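Local coordinates for torso (Bombyx mori, PDB 5AOQ), which binds prothoracicotropic hormone (PTTH) through its extracellular region, the part described here, and as a receptor tyrosine kinase stimulates MAPK signalling involved in initiating metamorphosis, at residues A[70-75]-A[85-90]; A[123-126]-A[130-133]; A[163-168]-A[245-250]; A[223-228]-A[234-239]. All blocks are in the same frame, centred on the assembly; numbering follows the deposited sequence.

How the contacts relate
Contacts 1 and 2 belong to the first FN3 domain; contacts 3 and 4 involve the second, contact 3 joining it to helix 248-252. Contacts 1 and 2 have centres 18 Å apart and reach one sheet, in which strands 83-88 and 118-124 are neighbours. Contact 4 is nested in the chain loop that contact 3 closes, and the two touch where OH of Y163 lies 3.0 Å from CD2 of Y239. Contacts 1 and 4 approach to about 10 Å between nearest atoms. D190, implicated in PTTH binding, is salt-bridged to R73 of contact 1, and its side chain is about 7 Å from that of V228 in contact 4, which also meets the hormone directly.

Contact 1: residues A[70-75]-A[85-90]; sequences NSIRFE and FILMEH
R73, set between I72 and F74, whose side chains meet L87 and F85, carries a guanidinium held by three groups outside the contact. Its NH2 forms a salt bridge with OD1 of D190, NH1 gives a weak hydrogen bond to the carbonyl O of F189, and NE makes a long, weak ion pair with E109. These partners are likely to limit rotation of the guanidinium, and they tie strand 71-75 to a residue implicated in PTTH binding. I72 and F74 project from the other side of the strand. CE1 of F74 stands 3.6 Å above the plane of the F85 ring, over its centre, while CZ of F74 lies 3.7 Å from CG of F85. The rings are oblique, with planes at 46° and centroids 4.8 Å apart. CB of F74 points toward strand 83-88, and chi1 of 56° swings the ring so that CE1 and CZ come over F85. This is the core of the FN3 sandwich: strand 71-75 belongs to the three-stranded sheet and strand 83-88 to the four-stranded one. The CA atoms of F74 and F85 are 10.2 Å apart, a gap bridged by side chains without a hydrogen bond. An alanine in place of F85 would probably open a gap beneath CE1 and CZ of F74 and let that ring tilt. Further along, CD1 of I72 meets CD1 of L87 at 4.2 Å, the two side chains slanting across each other. L110 of strand 107-111 touches both F74 and L87, while T99 and I101 of strand 98-101 pack against both phenylalanines.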
loop_
_atom_site.group_PDB
_atom_site.type_symbol
_atom_site.label_atom_id
_atom_site.label_comp_id
_atom_site.label_asym_id
_atom_site.label_seq_id
_atom_site.Cartn_x
_atom_site.Cartn_y
_atom_site.Cartn_z
ATOM N N ASN A 70 -5.694 -15.747 -12.972
ATOM C CA ASN A 70 -5.491 -14.329 -12.704
ATOM C C ASN A 70 -4.162 -13.799 -13.266
ATOM O O ASN A 70 -3.791 -12.657 -12.995
ATOM C CB ASN A 70 -5.555 -14.078 -11.193
ATOM C CG ASN A 70 -6.281 -12.792 -10.838
ATOM O OD1 ASN A 70 -6.225 -11.807 -11.577
ATOM N ND2 ASN A 70 -6.968 -12.796 -9.699
ATOM N N SER A 71 -3.448 -14.616 -14.045
ATOM C CA SER A 71 -2.166 -14.192 -14.623
ATOM C C SER A 71 -1.634 -15.103 -15.743
ATOM O O SER A 71 -2.144 -16.198 -15.962
ATOM C CB SER A 71 -1.106 -14.097 -13.522
ATOM O OG SER A 71 -0.801 -15.377 -12.997
ATOM N N ILE A 72 -0.596 -14.632 -16.436
ATOM C CA ILE A 72 0.100 -15.405 -17.472
ATOM C C ILE A 72 1.605 -15.211 -17.354
ATOM O O ILE A 72 2.074 -14.088 -17.231
ATOM C CB ILE A 72 -0.318 -15.007 -18.913
ATOM C CG1 ILE A 72 -1.786 -15.324 -19.174
ATOM C CG2 ILE A 72 0.536 -15.741 -19.952
ATOM C CD1 ILE A 72 -2.706 -14.184 -18.878
ATOM N N ARG A 73 2.356 -16.307 -17.385
ATOM C CA ARG A 73 3.817 -16.247 -17.358
ATOM C C ARG A 73 4.420 -16.843 -18.625
ATOM O O ARG A 73 4.162 -17.998 -18.962
ATOM C CB ARG A 73 4.348 -16.964 -16.125
ATOM C CG ARG A 73 3.899 -16.298 -14.846
ATOM C CD ARG A 73 4.286 -17.095 -13.631
ATOM N NE ARG A 73 3.589 -16.602 -12.452
ATOM C CZ ARG A 73 3.692 -17.135 -11.241
ATOM N NH1 ARG A 73 4.466 -18.192 -11.038
ATOM N NH2 ARG A 73 3.014 -16.609 -10.233
ATOM N N PHE A 74 5.226 -16.042 -19.318
ATOM C CA PHE A 74 5.772 -16.422 -20.616
ATOM C C PHE A 74 7.291 -16.278 -20.687
ATOM O O PHE A 74 7.915 -15.632 -19.835
ATOM C CB PHE A 74 5.131 -15.576 -21.717
ATOM C CG PHE A 74 5.278 -14.101 -21.501
ATOM C CD1 PHE A 74 6.390 -13.426 -21.973
ATOM C CD2 PHE A 74 4.310 -13.391 -20.814
ATOM C CE1 PHE A 74 6.530 -12.069 -21.768
ATOM C CE2 PHE A 74 4.445 -12.033 -20.606
ATOM C CZ PHE A 74 5.556 -11.371 -21.083
ATOM N N GLU A 75 7.863 -16.875 -21.731
ATOM C CA GLU A 75 9.298 -16.837 -21.988
ATOM C C GLU A 75 9.589 -16.192 -23.338
ATOM O O GLU A 75 8.804 -16.315 -24.282
ATOM C CB GLU A 75 9.889 -18.249 -21.954
ATOM C CG GLU A 75 11.403 -18.296 -22.131
ATOM C CD GLU A 75 11.929 -19.705 -22.294
ATOM O OE1 GLU A 75 11.123 -20.656 -22.213
ATOM O OE2 GLU A 75 13.148 -19.862 -22.513
ATOM N N PHE A 85 5.491 -5.929 -23.670
ATOM C CA PHE A 85 4.447 -6.905 -23.958
ATOM C C PHE A 85 3.089 -6.403 -23.501
ATOM O O PHE A 85 2.976 -5.794 -22.437
ATOM C CB PHE A 85 4.767 -8.234 -23.280
ATOM C CG PHE A 85 6.075 -8.814 -23.703
ATOM C CD1 PHE A 85 7.255 -8.363 -23.141
ATOM C CD2 PHE A 85 6.132 -9.789 -24.679
ATOM C CE1 PHE A 85 8.464 -8.881 -23.534
ATOM C CE2 PHE A 85 7.340 -10.312 -25.074
ATOM C CZ PHE A 85 8.506 -9.853 -24.505
ATOM N N ILE A 86 2.065 -6.659 -24.312
ATOM C CA ILE A 86 0.701 -6.261 -23.975
ATOM C C ILE A 86 -0.314 -7.364 -24.266
ATOM O O ILE A 86 -0.094 -8.211 -25.135
ATOM C CB ILE A 86 0.281 -4.994 -24.750
ATOM C CG1 ILE A 86 0.364 -5.248 -26.257
ATOM C CG2 ILE A 86 1.160 -3.816 -24.349
ATOM C CD1 ILE A 86 -0.198 -4.136 -27.108
ATOM N N LEU A 87 -1.424 -7.332 -23.531
ATOM C CA LEU A 87 -2.553 -8.233 -23.751
ATOM C C LEU A 87 -3.709 -7.484 -24.406
ATOM O O LEU A 87 -4.142 -6.445 -23.905
ATOM C CB LEU A 87 -3.024 -8.856 -22.432
ATOM C CG LEU A 87 -2.068 -9.811 -21.714
ATOM C CD1 LEU A 87 -2.689 -10.282 -20.408
ATOM C CD2 LEU A 87 -1.711 -11.000 -22.595
ATOM N N MET A 88 -4.204 -8.019 -25.518
ATOM C CA MET A 88 -5.221 -7.339 -26.315
ATOM C C MET A 88 -6.560 -8.061 -26.341
ATOM O O MET A 88 -6.630 -9.262 -26.596
ATOM C CB MET A 88 -4.722 -7.149 -27.745
ATOM C CG MET A 88 -3.941 -5.870 -27.936
ATOM S SD MET A 88 -4.987 -4.426 -27.673
ATOM C CE MET A 88 -3.783 -3.252 -27.069
ATOM N N GLU A 89 -7.613 -7.286 -26.091
ATOM C CA GLU A 89 -8.988 -7.770 -26.055
ATOM C C GLU A 89 -9.777 -7.156 -27.218
ATOM O O GLU A 89 -9.272 -6.277 -27.915
ATOM C CB GLU A 89 -9.609 -7.424 -24.691
ATOM C CG GLU A 89 -11.128 -7.313 -24.641
ATOM C CD GLU A 89 -11.642 -6.965 -23.260
ATOM O OE1 GLU A 89 -10.816 -6.697 -22.362
ATOM O OE2 GLU A 89 -12.878 -6.963 -23.071
ATOM N N HIS A 90 -11.002 -7.630 -27.438
ATOM C CA HIS A 90 -11.880 -7.069 -28.464
ATOM C C HIS A 90 -12.500 -5.736 -28.045
ATOM O O HIS A 90 -12.395 -4.741 -28.763
ATOM C CB HIS A 90 -12.997 -8.055 -28.803
ATOM C CG HIS A 90 -14.072 -7.474 -29.669
ATOM N ND1 HIS A 90 -15.173 -6.823 -29.154
ATOM C CD2 HIS A 90 -14.213 -7.441 -31.015
ATOM C CE1 HIS A 90 -15.945 -6.417 -30.145
ATOM N NE2 HIS A 90 -15.386 -6.780 -31.285
#

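Contact 2: residues A[123-126]-A[130-133]; sequences TYLD and TLQD
The turn that joins strand 118-124 to strand 134-140 brings T123, Y124, L125 and D126 up against T130, L131 and Q132 of the returning chain. One hydrogen bond crosses the loop, from the backbone N of D126 to the backbone O of T130, 3.1 Å long. It is bent, with 137° at the hydrogen, and the donor is tilted out of the carbonyl plane. At this end the CB atoms of D126 and T130 lie 3.6 Å apart, their side chains alongside each other and pointing the same way. The leucines also run side by side, with CD2 of L125 against CD2 of L131. That L131 methyl is shared: CG2 of T123 comes within 3.6 Å of CD2 of L131, the two side chains crossing at about a right angle. The same CG2 of T123 also lies against the backbone O of Q132. A chi1 of 66° swings CG of Q132 back over its own backbone, toward O of Y124, and the rest of the chain runs out extended and slants across the Y124 side chain. Its OE1 arrives at the edge of the tyrosine ring, near the ring plane, 3.3 Å from CD2 of Y124. Ring and amide planes are 65° apart, an edge approach and not a stack. L125 packs on V30 and L34 of helix 27-38, and L131 on F50 and L84. The arrangement is that of a beta-hairpin connection at one end of the four-stranded sheet of an FN3 sandwich, with L125 and L131 buried and D126, T130 and Q132 exposed.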
loop_
_atom_site.group_PDB
_atom_site.type_symbol
_atom_site.label_atom_id
_atom_site.label_comp_id
_atom_site.label_asym_id
_atom_site.label_seq_id
_atom_site.Cartn_x
_atom_site.Cartn_y
_atom_site.Cartn_z
ATOM N N THR A 123 7.077 -6.155 -28.350
ATOM C CA THR A 123 7.870 -5.124 -29.020
ATOM C C THR A 123 9.261 -4.997 -28.415
ATOM O O THR A 123 9.458 -5.268 -27.232
ATOM C CB THR A 123 7.173 -3.748 -28.943
ATOM O OG1 THR A 123 5.924 -3.802 -29.638
ATOM C CG2 THR A 123 8.034 -2.649 -29.552
ATOM N N TYR A 124 10.224 -4.599 -29.244
ATOM C CA TYR A 124 11.561 -4.241 -28.778
ATOM C C TYR A 124 11.700 -2.724 -28.677
ATOM O O TYR A 124 11.369 -1.999 -29.616
ATOM C CB TYR A 124 12.631 -4.813 -29.709
ATOM C CG TYR A 124 12.620 -6.322 -29.790
ATOM C CD1 TYR A 124 13.225 -7.085 -28.803
ATOM C CD2 TYR A 124 12.011 -6.981 -30.846
ATOM C CE1 TYR A 124 13.224 -8.463 -28.863
ATOM C CE2 TYR A 124 12.004 -8.363 -30.916
ATOM C CZ TYR A 124 12.612 -9.098 -29.921
ATOM O OH TYR A 124 12.613 -10.474 -29.977
ATOM N N LEU A 125 12.195 -2.252 -27.537
ATOM C CA LEU A 125 12.333 -0.820 -27.286
ATOM C C LEU A 125 13.714 -0.299 -27.662
ATOM O O LEU A 125 14.714 -1.001 -27.516
ATOM C CB LEU A 125 12.059 -0.516 -25.812
ATOM C CG LEU A 125 10.593 -0.484 -25.379
ATOM C CD1 LEU A 125 10.479 -0.557 -23.866
ATOM C CD2 LEU A 125 9.928 0.780 -25.898
ATOM N N ASP A 126 13.760 0.937 -28.146
ATOM C CA ASP A 126 15.023 1.588 -28.474
ATOM C C ASP A 126 15.666 2.133 -27.203
ATOM O O ASP A 126 15.111 2.002 -26.112
ATOM C CB ASP A 126 14.798 2.716 -29.484
ATOM C CG ASP A 126 16.053 3.079 -30.253
ATOM O OD1 ASP A 126 17.162 2.715 -29.806
ATOM O OD2 ASP A 126 15.933 3.739 -31.307
ATOM N N THR A 130 11.837 4.066 -28.423
ATOM C CA THR A 130 11.113 4.004 -29.685
ATOM C C THR A 130 10.583 2.596 -29.918
ATOM O O THR A 130 11.336 1.621 -29.903
ATOM C CB THR A 130 12.001 4.421 -30.873
ATOM O OG1 THR A 130 12.705 5.627 -30.550
ATOM C CG2 THR A 130 11.156 4.645 -32.116
ATOM N N LEU A 131 9.277 2.504 -30.138
ATOM C CA LEU A 131 8.612 1.226 -30.346
ATOM C C LEU A 131 8.661 0.814 -31.807
ATOM O O LEU A 131 8.142 1.523 -32.669
ATOM C CB LEU A 131 7.156 1.308 -29.890
ATOM C CG LEU A 131 6.922 1.557 -28.403
ATOM C CD1 LEU A 131 5.524 2.107 -28.190
ATOM C CD2 LEU A 131 7.117 0.271 -27.618
ATOM N N GLN A 132 9.289 -0.322 -32.091
ATOM C CA GLN A 132 9.228 -0.882 -33.434
ATOM C C GLN A 132 7.925 -1.660 -33.563
ATOM O O GLN A 132 7.279 -1.967 -32.563
ATOM C CB GLN A 132 10.440 -1.769 -33.729
ATOM C CG GLN A 132 10.541 -3.033 -32.892
ATOM C CD GLN A 132 11.815 -3.810 -33.177
ATOM O OE1 GLN A 132 11.778 -5.014 -33.432
ATOM N NE2 GLN A 132 12.952 -3.122 -33.130
ATOM N N ASP A 133 7.539 -1.956 -34.799
ATOM C CA ASP A 133 6.216 -2.503 -35.096
ATOM C C ASP A 133 5.874 -3.754 -34.283
ATOM O O ASP A 133 6.727 -4.607 -34.040
ATOM C CB ASP A 133 6.112 -2.805 -36.591
ATOM C CG ASP A 133 6.290 -1.566 -37.447
ATOM O OD1 ASP A 133 6.856 -0.571 -36.944
ATOM O OD2 ASP A 133 5.866 -1.584 -38.621
#

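Contact 3: residues A[163-168]-A[245-250]; sequences YIILGN and FELPEC
I165 reaches from strand 159-167 to L247, E249 and C250, meeting a different residue with each part of its side chain. At the root, CB of I165 lies 3.9 Å from the methyl CD1 of L247. The branch methyl CG2 of I165 comes to 4.0 Å from CB of E249, the two side chains crossing obliquely. The other branch runs nearly straight: CG1 anti to the backbone N and CD1 anti again beyond it (chi1 -175°, chi2 169°) carry the terminal CD1 of I165 to within 3.5 Å of CB of C250. The same methyl also lies 3.7 Å from SG of C250, so it sits against both atoms of the cysteine side chain. That sulfur is bonded to SG of C244 in a disulfide that closes a small loop running into the first turn of the helix. L247 occupies the N-cap position of helix 248-252, and its backbone O accepts a hydrogen bond of 2.8 Å from the backbone N of C250. The N-cap residue and, in the first turn, E249 and C250 face the isoleucine. L247 also packs on I173, L220 and P242, and C250 on L220, while I165 leans on Y171 and I173 of the neighbouring strand 171-179. The contact therefore sets the short helix 248-252, near the end of this extracellular fragment, against strand 159-167, an outermost strand of the three-stranded sheet of the second FN3 domain. No hydrogen bond crosses between the two segments. Their cohesion is apolar, a branched isoleucine packed on a leucine methyl, the CB methylene of E249 and a disulfide-bonded cysteine.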
loop_
_atom_site.group_PDB
_atom_site.type_symbol
_atom_site.label_atom_id
_atom_site.label_comp_id
_atom_site.label_asym_id
_atom_site.label_seq_id
_atom_site.Cartn_x
_atom_site.Cartn_y
_atom_site.Cartn_z
ATOM N N TYR A 163 18.212 -28.878 6.012
ATOM C CA TYR A 163 18.672 -27.723 6.769
ATOM C C TYR A 163 20.175 -27.762 6.969
ATOM O O TYR A 163 20.784 -28.832 7.000
ATOM C CB TYR A 163 17.969 -27.666 8.123
ATOM C CG TYR A 163 16.472 -27.777 8.008
ATOM C CD1 TYR A 163 15.687 -26.653 7.796
ATOM C CD2 TYR A 163 15.842 -29.009 8.097
ATOM C CE1 TYR A 163 14.318 -26.753 7.684
ATOM C CE2 TYR A 163 14.474 -29.118 7.986
ATOM C CZ TYR A 163 13.717 -27.988 7.779
ATOM O OH TYR A 163 12.351 -28.093 7.666
ATOM N N ILE A 164 20.764 -26.580 7.104
ATOM C CA ILE A 164 22.183 -26.457 7.388
ATOM C C ILE A 164 22.390 -25.341 8.401
ATOM O O ILE A 164 21.959 -24.202 8.193
ATOM C CB ILE A 164 22.996 -26.175 6.106
ATOM C CG1 ILE A 164 22.820 -27.329 5.114
ATOM C CG2 ILE A 164 24.473 -25.970 6.442
ATOM C CD1 ILE A 164 23.510 -27.131 3.781
ATOM N N ILE A 165 23.036 -25.689 9.508
ATOM C CA ILE A 165 23.385 -24.721 10.534
ATOM C C ILE A 165 24.745 -24.112 10.219
ATOM O O ILE A 165 25.642 -24.797 9.727
ATOM C CB ILE A 165 23.399 -25.359 11.942
ATOM C CG1 ILE A 165 23.643 -24.286 13.002
ATOM C CG2 ILE A 165 24.452 -26.466 12.034
ATOM C CD1 ILE A 165 23.418 -24.759 14.427
ATOM N N LEU A 166 24.883 -22.822 10.502
ATOM C CA LEU A 166 26.103 -22.080 10.202
ATOM C C LEU A 166 26.532 -21.257 11.408
ATOM O O LEU A 166 25.694 -20.716 12.133
ATOM C CB LEU A 166 25.906 -21.178 8.983
ATOM C CG LEU A 166 25.434 -21.885 7.711
ATOM C CD1 LEU A 166 25.034 -20.871 6.652
ATOM C CD2 LEU A 166 26.515 -22.816 7.179
ATOM N N GLY A 167 27.844 -21.163 11.604
ATOM C CA GLY A 167 28.416 -20.494 12.757
ATOM C C GLY A 167 29.082 -19.180 12.394
ATOM O O GLY A 167 29.952 -19.119 11.526
ATOM N N ASN A 168 28.651 -18.123 13.074
ATOM C CA ASN A 168 29.242 -16.799 12.948
ATOM C C ASN A 168 28.980 -15.978 14.209
ATOM O O ASN A 168 27.963 -15.293 14.313
ATOM C CB ASN A 168 28.662 -16.090 11.723
ATOM C CG ASN A 168 27.157 -16.286 11.595
ATOM O OD1 ASN A 168 26.508 -16.799 12.505
ATOM N ND2 ASN A 168 26.599 -15.881 10.460
ATOM N N PHE A 245 20.752 -31.551 18.573
ATOM C CA PHE A 245 21.316 -32.897 18.565
ATOM C C PHE A 245 21.084 -33.579 17.217
ATOM O O PHE A 245 21.719 -34.588 16.907
ATOM C CB PHE A 245 20.735 -33.740 19.707
ATOM C CG PHE A 245 19.287 -34.104 19.534
ATOM C CD1 PHE A 245 18.287 -33.281 20.028
ATOM C CD2 PHE A 245 18.924 -35.284 18.905
ATOM C CE1 PHE A 245 16.953 -33.619 19.881
ATOM C CE2 PHE A 245 17.592 -35.627 18.753
ATOM C CZ PHE A 245 16.607 -34.794 19.244
ATOM N N GLU A 246 20.175 -33.023 16.419
ATOM C CA GLU A 246 19.884 -33.557 15.090
ATOM C C GLU A 246 20.839 -32.981 14.043
ATOM O O GLU A 246 21.016 -33.558 12.971
ATOM C CB GLU A 246 18.436 -33.258 14.702
ATOM C CG GLU A 246 17.411 -34.008 15.539
ATOM C CD GLU A 246 15.985 -33.736 15.104
ATOM O OE1 GLU A 246 15.728 -33.711 13.882
ATOM O OE2 GLU A 246 15.120 -33.546 15.985
ATOM N N LEU A 247 21.447 -31.842 14.367
ATOM C CA LEU A 247 22.413 -31.187 13.486
ATOM C C LEU A 247 23.831 -31.396 14.022
ATOM O O LEU A 247 24.217 -30.748 14.994
ATOM C CB LEU A 247 22.106 -29.692 13.365
ATOM C CG LEU A 247 20.707 -29.343 12.854
ATOM C CD1 LEU A 247 20.486 -27.842 12.903
ATOM C CD2 LEU A 247 20.490 -29.868 11.440
ATOM N N PRO A 248 24.606 -32.308 13.400
ATOM C CA PRO A 248 25.931 -32.684 13.911
ATOM C C PRO A 248 26.828 -31.507 14.289
ATOM O O PRO A 248 27.441 -31.522 15.360
ATOM C CB PRO A 248 26.546 -33.453 12.739
ATOM C CG PRO A 248 25.392 -34.030 12.025
ATOM C CD PRO A 248 24.295 -33.012 12.141
ATOM N N GLU A 249 26.893 -30.498 13.428
ATOM C CA GLU A 249 27.766 -29.356 13.671
ATOM C C GLU A 249 27.252 -28.503 14.828
ATOM O O GLU A 249 28.015 -27.752 15.434
ATOM C CB GLU A 249 27.911 -28.507 12.408
ATOM C CG GLU A 249 29.088 -27.540 12.471
ATOM C CD GLU A 249 29.527 -27.045 11.107
ATOM O OE1 GLU A 249 28.861 -27.373 10.103
ATOM O OE2 GLU A 249 30.548 -26.328 11.039
ATOM N N CYS A 250 25.962 -28.615 15.130
ATOM C CA CYS A 250 25.395 -27.930 16.288
ATOM C C CYS A 250 25.756 -28.684 17.558
ATOM O O CYS A 250 26.259 -28.105 18.521
ATOM C CB CYS A 250 23.873 -27.812 16.179
ATOM S SG CYS A 250 23.131 -26.794 17.483
#

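Contact 4: residues A[223-228]-A[234-239]; sequences ECEIHV and TTKHKY
Strands 223-228 and 234-239 form an antiparallel hairpin, their axes 161° apart, with paired backbone hydrogen bonds joining C224 to Y239, I226 to H237 and V228 to T235. On the face bearing those residues, CB of C224 lies over the Y239 ring, a CH-pi contact 3.6 Å from the centroid. SG of C224, in a disulfide with C195, approaches the ring obliquely. CG2 of I226 meets Y239 at CE1, 3.7 Å away, and also reaches the edge of the H237 ring at CD2. The Y239 hydroxyl is hydrogen-bonded to OD1 of N193, and F177 meets the ring edge-to-face. An alanine in place of Y239 would probably uncover the C224 methylene and leave N193 without its hydroxyl partner. The opposite face carries E225, H227, K236 and K238. There CG of K236 lies at the edge of the H227 ring, in its plane, 3.3 Å from ND1, and CG of E225 touches CG of K238 at 3.9 Å, the charged ends staying apart. K21 and I23 of the bound hormone chain pack on E225 and H227. Chemically the hairpin is two-faced: largely apolar and aromatic inward, around C224, I226, V228 and Y239, and polar and charged on the face that meets PTTH through E225 and H227.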
loop_
_atom_site.group_PDB
_atom_site.type_symbol
_atom_site.label_atom_id
_atom_site.label_comp_id
_atom_site.label_asym_id
_atom_site.label_seq_id
_atom_site.Cartn_x
_atom_site.Cartn_y
_atom_site.Cartn_z
ATOM N N GLU A 223 8.391 -24.226 15.059
ATOM C CA GLU A 223 7.270 -24.827 14.346
ATOM C C GLU A 223 6.881 -23.963 13.145
ATOM O O GLU A 223 6.212 -22.940 13.297
ATOM C CB GLU A 223 6.076 -25.008 15.287
ATOM C CG GLU A 223 4.958 -25.868 14.718
ATOM C CD GLU A 223 5.389 -27.305 14.482
ATOM O OE1 GLU A 223 6.322 -27.769 15.170
ATOM O OE2 GLU A 223 4.794 -27.969 13.607
ATOM N N CYS A 224 7.304 -24.385 11.957
ATOM C CA CYS A 224 7.090 -23.617 10.730
ATOM C C CYS A 224 5.969 -24.175 9.856
ATOM O O CYS A 224 5.469 -25.279 10.080
ATOM C CB CYS A 224 8.374 -23.574 9.902
ATOM S SG CYS A 224 9.796 -22.809 10.705
ATOM N N GLU A 225 5.600 -23.394 8.845
ATOM C CA GLU A 225 4.625 -23.815 7.848
ATOM C C GLU A 225 4.925 -23.157 6.502
ATOM O O GLU A 225 5.303 -21.979 6.441
ATOM C CB GLU A 225 3.204 -23.475 8.302
ATOM C CG GLU A 225 2.119 -24.005 7.377
ATOM C CD GLU A 225 0.722 -23.697 7.880
ATOM O OE1 GLU A 225 0.594 -22.925 8.854
ATOM O OE2 GLU A 225 -0.250 -24.228 7.300
ATOM N N ILE A 226 4.765 -23.933 5.433
ATOM C CA ILE A 226 5.020 -23.456 4.077
ATOM C C ILE A 226 3.867 -23.837 3.146
ATOM O O ILE A 226 3.396 -24.975 3.152
ATOM C CB ILE A 226 6.364 -24.016 3.528
ATOM C CG1 ILE A 226 6.715 -23.355 2.193
ATOM C CG2 ILE A 226 6.316 -25.538 3.386
ATOM C CD1 ILE A 226 8.072 -23.750 1.643
ATOM N N HIS A 227 3.395 -22.860 2.377
ATOM C CA HIS A 227 2.363 -23.085 1.374
ATOM C C HIS A 227 2.976 -23.053 -0.021
ATOM O O HIS A 227 3.693 -22.108 -0.373
ATOM C CB HIS A 227 1.263 -22.029 1.477
ATOM C CG HIS A 227 0.799 -21.771 2.876
ATOM N ND1 HIS A 227 -0.125 -22.568 3.516
ATOM C CD2 HIS A 227 1.127 -20.795 3.756
ATOM C CE1 HIS A 227 -0.343 -22.098 4.731
ATOM N NE2 HIS A 227 0.405 -21.023 4.902
ATOM N N VAL A 228 2.686 -24.092 -0.804
ATOM C CA VAL A 228 3.145 -24.183 -2.187
ATOM C C VAL A 228 1.956 -24.184 -3.145
ATOM O O VAL A 228 1.200 -25.155 -3.217
ATOM C CB VAL A 228 3.994 -25.452 -2.425
ATOM C CG1 VAL A 228 4.403 -25.569 -3.891
ATOM C CG2 VAL A 228 5.225 -25.440 -1.531
ATOM N N THR A 234 -3.175 -25.294 -4.147
ATOM C CA THR A 234 -2.366 -24.951 -2.986
ATOM C C THR A 234 -2.071 -26.182 -2.142
ATOM O O THR A 234 -2.952 -27.006 -1.899
ATOM C CB THR A 234 -3.064 -23.901 -2.098
ATOM O OG1 THR A 234 -3.430 -22.764 -2.889
ATOM C CG2 THR A 234 -2.149 -23.458 -0.962
ATOM N N THR A 235 -0.820 -26.298 -1.707
ATOM C CA THR A 235 -0.417 -27.344 -0.779
ATOM C C THR A 235 0.181 -26.728 0.474
ATOM O O THR A 235 1.310 -26.231 0.459
ATOM C CB THR A 235 0.602 -28.307 -1.410
ATOM O OG1 THR A 235 0.001 -28.987 -2.518
ATOM C CG2 THR A 235 1.076 -29.333 -0.387
ATOM N N LYS A 236 -0.589 -26.758 1.556
ATOM C CA LYS A 236 -0.120 -26.273 2.844
ATOM C C LYS A 236 0.668 -27.381 3.528
ATOM O O LYS A 236 0.206 -28.519 3.621
ATOM C CB LYS A 236 -1.290 -25.814 3.713
ATOM C CG LYS A 236 -2.294 -24.945 2.970
ATOM C CD LYS A 236 -3.207 -24.200 3.930
ATOM C CE LYS A 236 -4.299 -23.444 3.191
ATOM N NZ LYS A 236 -5.465 -24.310 2.866
ATOM N N HIS A 237 1.860 -27.039 4.003
ATOM C CA HIS A 237 2.797 -28.027 4.522
ATOM C C HIS A 237 3.469 -27.549 5.803
ATOM O O HIS A 237 4.379 -26.720 5.767
ATOM C CB HIS A 237 3.852 -28.343 3.459
ATOM C CG HIS A 237 4.961 -29.219 3.946
ATOM N ND1 HIS A 237 4.832 -30.586 4.075
ATOM C CD2 HIS A 237 6.224 -28.923 4.334
ATOM C CE1 HIS A 237 5.967 -31.092 4.523
ATOM N NE2 HIS A 237 6.828 -30.104 4.687
ATOM N N LYS A 238 3.001 -28.064 6.936
ATOM C CA LYS A 238 3.611 -27.751 8.221
ATOM C C LYS A 238 4.913 -28.523 8.382
ATOM O O LYS A 238 5.054 -29.633 7.865
ATOM C CB LYS A 238 2.663 -28.081 9.376
ATOM C CG LYS A 238 1.435 -27.190 9.456
ATOM C CD LYS A 238 0.585 -27.539 10.668
ATOM C CE LYS A 238 -0.630 -26.632 10.780
ATOM N NZ LYS A 238 -1.478 -26.975 11.954
ATOM N N TYR A 239 5.864 -27.931 9.095
ATOM C CA TYR A 239 7.139 -28.589 9.356
ATOM C C TYR A 239 7.870 -27.902 10.502
ATOM O O TYR A 239 7.752 -26.694 10.683
ATOM C CB TYR A 239 8.004 -28.592 8.093
ATOM C CG TYR A 239 8.504 -27.223 7.692
ATOM C CD1 TYR A 239 7.733 -26.390 6.892
ATOM C CD2 TYR A 239 9.743 -26.761 8.110
ATOM C CE1 TYR A 239 8.181 -25.140 6.522
ATOM C CE2 TYR A 239 10.202 -25.513 7.743
ATOM C CZ TYR A 239 9.416 -24.706 6.951
ATOM O OH TYR A 239 9.867 -23.460 6.582
#